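Thiol-disulfide isomerase and thioredoxins (PDB 3LOR) probably acts as a thiol-disulfide oxidoreductase or isomerase of the thioredoxin-like superfamily, and has been seen to bind calcium. Local coordinates at residues A[99-104]-A[110-115]; A[16-21]-A[84-89]. All blocks are in the same frame, centred on the assembly; numbering follows the deposited sequence.

Interaction 1. Residues A[99-104]-A[110-115]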
loop_
_atom_site.group_PDB
_atom_site.type_symbol
_atom_site.label_atom_id
_atom_site.label_comp_id
_atom_site.label_asym_id
_atom_site.label_seq_id
_atom_site.Cartn_x
_atom_site.Cartn_y
_atom_site.Cartn_z
ATOM N N ALA A 99 -2.639 -22.156 -18.801
ATOM C CA ALA A 99 -2.910 -22.584 -20.132
ATOM C C ALA A 99 -2.722 -21.466 -21.109
ATOM O O ALA A 99 -2.875 -20.327 -20.801
ATOM C CB ALA A 99 -4.267 -23.114 -20.240
ATOM N N VAL A 100 -2.397 -21.839 -22.312
ATOM C CA VAL A 100 -2.231 -20.953 -23.412
ATOM C C VAL A 100 -3.505 -21.033 -24.265
ATOM O O VAL A 100 -3.875 -22.067 -24.713
ATOM C CB VAL A 100 -1.027 -21.429 -24.205
ATOM C CG1 VAL A 100 -0.837 -20.678 -25.469
ATOM C CG2 VAL A 100 0.197 -21.405 -23.370
ATOM N N ASP A 101 -4.153 -19.908 -24.459
ATOM C CA ASP A 101 -5.361 -19.765 -25.243
ATOM C C ASP A 101 -5.079 -20.146 -26.695
ATOM O O ASP A 101 -4.121 -19.741 -27.251
ATOM C CB ASP A 101 -5.846 -18.313 -25.094
ATOM C CG ASP A 101 -7.251 -18.056 -25.638
ATOM O OD1 ASP A 101 -7.870 -18.944 -26.171
ATOM O OD2 ASP A 101 -7.699 -16.924 -25.565
HETATM N N MSE A 102 -5.917 -20.956 -27.290
HETATM C CA MSE A 102 -5.693 -21.410 -28.630
HETATM C C MSE A 102 -5.766 -20.290 -29.616
HETATM O O MSE A 102 -6.691 -19.536 -29.655
HETATM C CB MSE A 102 -6.729 -22.443 -29.001
HETATM C CG MSE A 102 -6.658 -22.897 -30.451
HETATM SE SE MSE A 102 -5.228 -24.080 -30.696
HETATM C CE MSE A 102 -6.087 -25.500 -29.950
ATOM N N PRO A 103 -4.730 -20.178 -30.392
ATOM C CA PRO A 103 -4.664 -19.175 -31.425
ATOM C C PRO A 103 -5.572 -19.517 -32.592
ATOM O O PRO A 103 -5.823 -20.658 -32.844
ATOM C CB PRO A 103 -3.218 -19.218 -31.822
ATOM C CG PRO A 103 -2.795 -20.456 -31.453
ATOM C CD PRO A 103 -3.476 -20.893 -30.279
ATOM N N ARG A 104 -6.079 -18.502 -33.249
ATOM C CA ARG A 104 -6.882 -18.642 -34.440
ATOM C C ARG A 104 -6.078 -18.193 -35.639
ATOM O O ARG A 104 -5.546 -17.127 -35.656
ATOM C CB ARG A 104 -8.142 -17.796 -34.343
ATOM C CG ARG A 104 -9.128 -18.193 -33.295
ATOM C CD ARG A 104 -9.880 -17.006 -32.806
ATOM N NE ARG A 104 -10.707 -16.458 -33.836
ATOM C CZ ARG A 104 -10.849 -15.186 -34.139
ATOM N NH1 ARG A 104 -10.250 -14.248 -33.477
ATOM N NH2 ARG A 104 -11.647 -14.864 -35.119
ATOM N N PRO A 110 -7.067 -14.593 -29.871
ATOM C CA PRO A 110 -7.221 -16.015 -29.616
ATOM C C PRO A 110 -8.640 -16.448 -29.245
ATOM O O PRO A 110 -9.500 -15.667 -28.972
ATOM C CB PRO A 110 -6.241 -16.275 -28.488
ATOM C CG PRO A 110 -6.054 -15.052 -27.873
ATOM C CD PRO A 110 -6.291 -13.956 -28.823
ATOM N N SER A 111 -8.824 -17.740 -29.310
ATOM C CA SER A 111 -10.100 -18.376 -29.346
ATOM C C SER A 111 -11.008 -18.225 -28.154
ATOM O O SER A 111 -12.109 -17.831 -28.316
ATOM C CB SER A 111 -9.878 -19.840 -29.573
ATOM O OG SER A 111 -11.026 -20.414 -30.059
ATOM N N THR A 112 -10.512 -18.485 -26.966
ATOM C CA THR A 112 -11.268 -18.304 -25.757
ATOM C C THR A 112 -11.615 -16.848 -25.575
ATOM O O THR A 112 -12.711 -16.513 -25.246
ATOM C CB THR A 112 -10.550 -18.883 -24.523
ATOM O OG1 THR A 112 -10.173 -20.219 -24.764
ATOM C CG2 THR A 112 -11.421 -18.866 -23.340
HETATM N N MSE A 113 -10.679 -15.985 -25.852
HETATM C CA MSE A 113 -10.889 -14.572 -25.738
HETATM C C MSE A 113 -11.974 -14.048 -26.672
HETATM O O MSE A 113 -12.768 -13.252 -26.278
HETATM C CB MSE A 113 -9.567 -13.838 -25.956
HETATM C CG MSE A 113 -9.620 -12.315 -26.026
HETATM SE SE MSE A 113 -7.947 -11.410 -25.813
HETATM C CE MSE A 113 -8.458 -9.836 -26.415
ATOM N N LYS A 114 -11.980 -14.516 -27.905
ATOM C CA LYS A 114 -13.016 -14.224 -28.875
ATOM C C LYS A 114 -14.365 -14.752 -28.460
ATOM O O LYS A 114 -15.339 -14.077 -28.482
ATOM C CB LYS A 114 -12.670 -14.909 -30.176
ATOM C CG LYS A 114 -12.937 -14.137 -31.421
ATOM C CD LYS A 114 -14.244 -13.446 -31.455
ATOM C CE LYS A 114 -14.693 -13.204 -32.852
ATOM N NZ LYS A 114 -15.071 -11.828 -33.016
ATOM N N LYS A 115 -14.376 -15.984 -28.031
ATOM C CA LYS A 115 -15.576 -16.682 -27.691
ATOM C C LYS A 115 -16.327 -15.963 -26.580
ATOM O O LYS A 115 -17.509 -15.837 -26.630
ATOM C CB LYS A 115 -15.165 -18.069 -27.238
ATOM C CG LYS A 115 -16.225 -19.021 -26.978
ATOM C CD LYS A 115 -15.752 -20.137 -26.036
ATOM C CE LYS A 115 -15.283 -21.306 -26.769
ATOM N NZ LYS A 115 -15.239 -22.522 -25.984
#
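D101 reaches from the end of strand 98-101 to the start of helix 111-115, where its carboxylate accepts bonds from first-turn backbone N-H groups that lack helical carbonyl partners. Its CB passes 4.0 Å from CB of P110, whose side chain crosses that of the aspartate at about a right angle. With CG anti to the backbone N (chi1 -169°), the oxygens reach the helix N-terminus. OD1 takes T112 N at 2.8 Å through its syn lone pair, and T112 OG1 at 3.0 Å from well above the carboxylate plane. OD2 receives M113 N at 3.1 Å on its syn side, and S72 OG as well. Four donors therefore hold this buried carboxylate, whose charge suits a helix N-terminus, where the dipole probably stabilises it. P110 fills the N-cap position, where proline is tolerated because no helical N-H bond is needed. S111 N gives a nearly straight bond of 2.8 Å to M102 O. Farther out, R104 lays CD against the S111 backbone, while CG of K114 sits 3.4 Å from NH1, over one guanidinium face; NH1 is hydrogen-bonded to I109 O. S111 OG and T112 OG1 bond D13, a residue seen to bind calcium, though this chain holds no ion, so the helix start is tied both to the segment before strand 14-17 and to strand 98-101, flanked by strands 65-71 and 14-17.

Interaction 2. Residues A[16-21]-A[84-89]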
loop_
_atom_site.group_PDB
_atom_site.type_symbol
_atom_site.label_atom_id
_atom_site.label_comp_id
_atom_site.label_asym_id
_atom_site.label_seq_id
_atom_site.Cartn_x
_atom_site.Cartn_y
_atom_site.Cartn_z
ATOM N N GLU A 16 -2.118 -25.408 -25.285
ATOM C CA GLU A 16 -1.374 -26.298 -24.428
ATOM C C GLU A 16 -1.384 -25.883 -22.973
ATOM O O GLU A 16 -1.570 -24.743 -22.674
ATOM C CB GLU A 16 0.063 -26.392 -24.912
ATOM C CG GLU A 16 0.727 -25.067 -25.018
ATOM C CD GLU A 16 2.086 -25.129 -25.618
ATOM O OE1 GLU A 16 2.212 -24.760 -26.790
ATOM O OE2 GLU A 16 3.030 -25.521 -24.920
ATOM N N TRP A 17 -1.151 -26.830 -22.086
ATOM C CA TRP A 17 -0.971 -26.530 -20.694
ATOM C C TRP A 17 0.518 -26.545 -20.352
ATOM O O TRP A 17 1.182 -27.515 -20.431
ATOM C CB TRP A 17 -1.729 -27.502 -19.826
ATOM C CG TRP A 17 -3.195 -27.456 -19.844
ATOM C CD1 TRP A 17 -4.008 -28.105 -20.687
ATOM C CD2 TRP A 17 -4.034 -26.764 -18.942
ATOM N NE1 TRP A 17 -5.292 -27.856 -20.393
ATOM C CE2 TRP A 17 -5.341 -27.035 -19.310
ATOM C CE3 TRP A 17 -3.804 -25.927 -17.867
ATOM C CZ2 TRP A 17 -6.408 -26.503 -18.641
ATOM C CZ3 TRP A 17 -4.828 -25.426 -17.222
ATOM C CH2 TRP A 17 -6.125 -25.694 -17.604
ATOM N N VAL A 18 1.024 -25.391 -20.046
ATOM C CA VAL A 18 2.425 -25.132 -19.893
ATOM C C VAL A 18 3.197 -25.723 -18.716
ATOM O O VAL A 18 4.335 -26.050 -18.847
ATOM C CB VAL A 18 2.670 -23.660 -20.063
ATOM C CG1 VAL A 18 3.688 -23.199 -19.165
ATOM C CG2 VAL A 18 2.993 -23.371 -21.489
ATOM N N ASN A 19 2.555 -25.804 -17.573
ATOM C CA ASN A 19 3.166 -26.149 -16.308
ATOM C C ASN A 19 2.464 -27.207 -15.502
ATOM O O ASN A 19 2.660 -27.295 -14.323
ATOM C CB ASN A 19 3.223 -24.895 -15.461
ATOM C CG ASN A 19 1.847 -24.406 -15.039
ATOM O OD1 ASN A 19 0.861 -24.690 -15.653
ATOM N ND2 ASN A 19 1.810 -23.671 -13.997
ATOM N N HIS A 20 1.545 -27.913 -16.121
ATOM C CA HIS A 20 0.684 -28.787 -15.392
ATOM C C HIS A 20 0.013 -29.716 -16.334
ATOM O O HIS A 20 -0.126 -29.428 -17.469
ATOM C CB HIS A 20 -0.376 -27.939 -14.729
ATOM C CG HIS A 20 -1.144 -28.624 -13.655
ATOM N ND1 HIS A 20 -2.265 -29.365 -13.908
ATOM C CD2 HIS A 20 -0.983 -28.640 -12.320
ATOM C CE1 HIS A 20 -2.747 -29.829 -12.779
ATOM N NE2 HIS A 20 -1.990 -29.401 -11.800
ATOM N N GLU A 21 -0.458 -30.819 -15.821
ATOM C CA GLU A 21 -1.329 -31.660 -16.556
ATOM C C GLU A 21 -2.591 -30.886 -16.766
ATOM O O GLU A 21 -2.976 -30.112 -15.931
ATOM C CB GLU A 21 -1.656 -32.864 -15.716
ATOM C CG GLU A 21 -2.595 -33.800 -16.348
ATOM C CD GLU A 21 -3.283 -34.620 -15.332
ATOM O OE1 GLU A 21 -3.664 -34.041 -14.319
ATOM O OE2 GLU A 21 -3.442 -35.828 -15.521
ATOM N N ALA A 84 8.634 -18.004 -23.621
ATOM C CA ALA A 84 8.727 -16.804 -22.814
ATOM C C ALA A 84 7.798 -16.866 -21.613
ATOM O O ALA A 84 8.130 -16.422 -20.572
ATOM C CB ALA A 84 8.422 -15.629 -23.622
ATOM N N LEU A 85 6.632 -17.433 -21.797
ATOM C CA LEU A 85 5.702 -17.636 -20.723
ATOM C C LEU A 85 6.248 -18.551 -19.654
ATOM O O LEU A 85 6.008 -18.346 -18.512
ATOM C CB LEU A 85 4.421 -18.221 -21.258
ATOM C CG LEU A 85 3.040 -18.054 -20.645
ATOM C CD1 LEU A 85 2.289 -19.300 -20.759
ATOM C CD2 LEU A 85 2.887 -17.417 -19.327
ATOM N N LYS A 86 6.964 -19.573 -20.055
ATOM C CA LYS A 86 7.521 -20.491 -19.110
ATOM C C LYS A 86 8.510 -19.817 -18.199
ATOM O O LYS A 86 8.586 -20.124 -17.057
ATOM C CB LYS A 86 8.154 -21.647 -19.813
ATOM C CG LYS A 86 7.221 -22.777 -20.054
ATOM C CD LYS A 86 7.575 -23.502 -21.287
ATOM C CE LYS A 86 6.962 -24.838 -21.301
ATOM N NZ LYS A 86 7.094 -25.415 -22.630
ATOM N N VAL A 87 9.275 -18.909 -18.753
ATOM C CA VAL A 87 10.173 -18.064 -18.001
ATOM C C VAL A 87 9.465 -17.091 -17.082
ATOM O O VAL A 87 9.886 -16.885 -16.002
ATOM C CB VAL A 87 11.153 -17.315 -18.895
ATOM C CG1 VAL A 87 12.023 -16.488 -18.073
ATOM C CG2 VAL A 87 11.947 -18.253 -19.698
ATOM N N PHE A 88 8.387 -16.506 -17.544
ATOM C CA PHE A 88 7.612 -15.616 -16.738
ATOM C C PHE A 88 7.086 -16.351 -15.535
ATOM O O PHE A 88 7.167 -15.875 -14.460
ATOM C CB PHE A 88 6.457 -15.085 -17.571
ATOM C CG PHE A 88 5.509 -14.228 -16.832
ATOM C CD1 PHE A 88 5.759 -12.905 -16.674
ATOM C CD2 PHE A 88 4.363 -14.742 -16.320
ATOM C CE1 PHE A 88 4.918 -12.137 -16.025
ATOM C CE2 PHE A 88 3.515 -13.971 -15.683
ATOM C CZ PHE A 88 3.793 -12.657 -15.530
ATOM N N ILE A 89 6.598 -17.544 -15.739
ATOM C CA ILE A 89 6.032 -18.320 -14.676
ATOM C C ILE A 89 7.050 -18.628 -13.575
ATOM O O ILE A 89 6.750 -18.548 -12.434
ATOM C CB ILE A 89 5.417 -19.628 -15.233
ATOM C CG1 ILE A 89 4.036 -19.360 -15.826
ATOM C CG2 ILE A 89 5.303 -20.642 -14.181
ATOM C CD1 ILE A 89 3.512 -20.427 -16.671
#
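V18, just past strand 14-17, meets one face of helix 82-91 in a thioredoxin-like fold, in which helices cover a central mixed sheet. The contact between 16-21 and 84-89 is chiefly apolar. The two methyls of V18 divide the work: CG2 faces CD1 of L85 at 4.2 Å, whereas CG1 meets CD1 of I89 at 3.7 Å. L85 and I89 are one helical turn apart, so both can point from the same face toward the strand end, and the compact, branched valine suits the place where they converge. In I89, CG1 lies anti to the carbonyl carbon (chi1 -80°), and the extended chain beyond it carries CD1 out to the valine. Both helix residues also rest on V98, and V18 touches V100, which joins this patch to the neighbouring strand 98-101.

Polar links tie the strand end to its neighbour. Backbone hydrogen bonds pair E16 with V100 and V18 with V98, while the amide of N19 bonds V98 N through OD1 and F96 O through ND2. Such a side chain, able to donate and accept at once, fits a turn that must be tied to the chain beside it.

Electrostatics is looser. E16 OE2 and K86 NZ are 4.7 Å apart, too far for a salt bridge, although their opposite charges may still attract. Lysine suits this exposed margin because its aliphatic part can cover the valine while its ammonium stays at the surface: CG of K86 lies 3.7 Å from CG1 of V18.

Overall arrangement
Interactions 1 and 2 have centres about 15 Å apart and share the side of this chain's mixed sheet where strands 14-17 and 98-101 run antiparallel as neighbours. They come in series along the chain: 16-21 packs on 84-89, helix 82-91 leads into strand 98-101, and that strand then delivers 99-104 to 110-115. The two contacts also touch directly. A99 CB packs 3.7 Å from W17 CE3, and V100 CG2 lies 4.0 Å from L85 CD1. Strand 98-101 thus connects a mainly apolar contact, between a helix and the loop leaving strand 14-17, with a polar helix start beside the segment seen to bind calcium; both belong to the one thioredoxin-like domain.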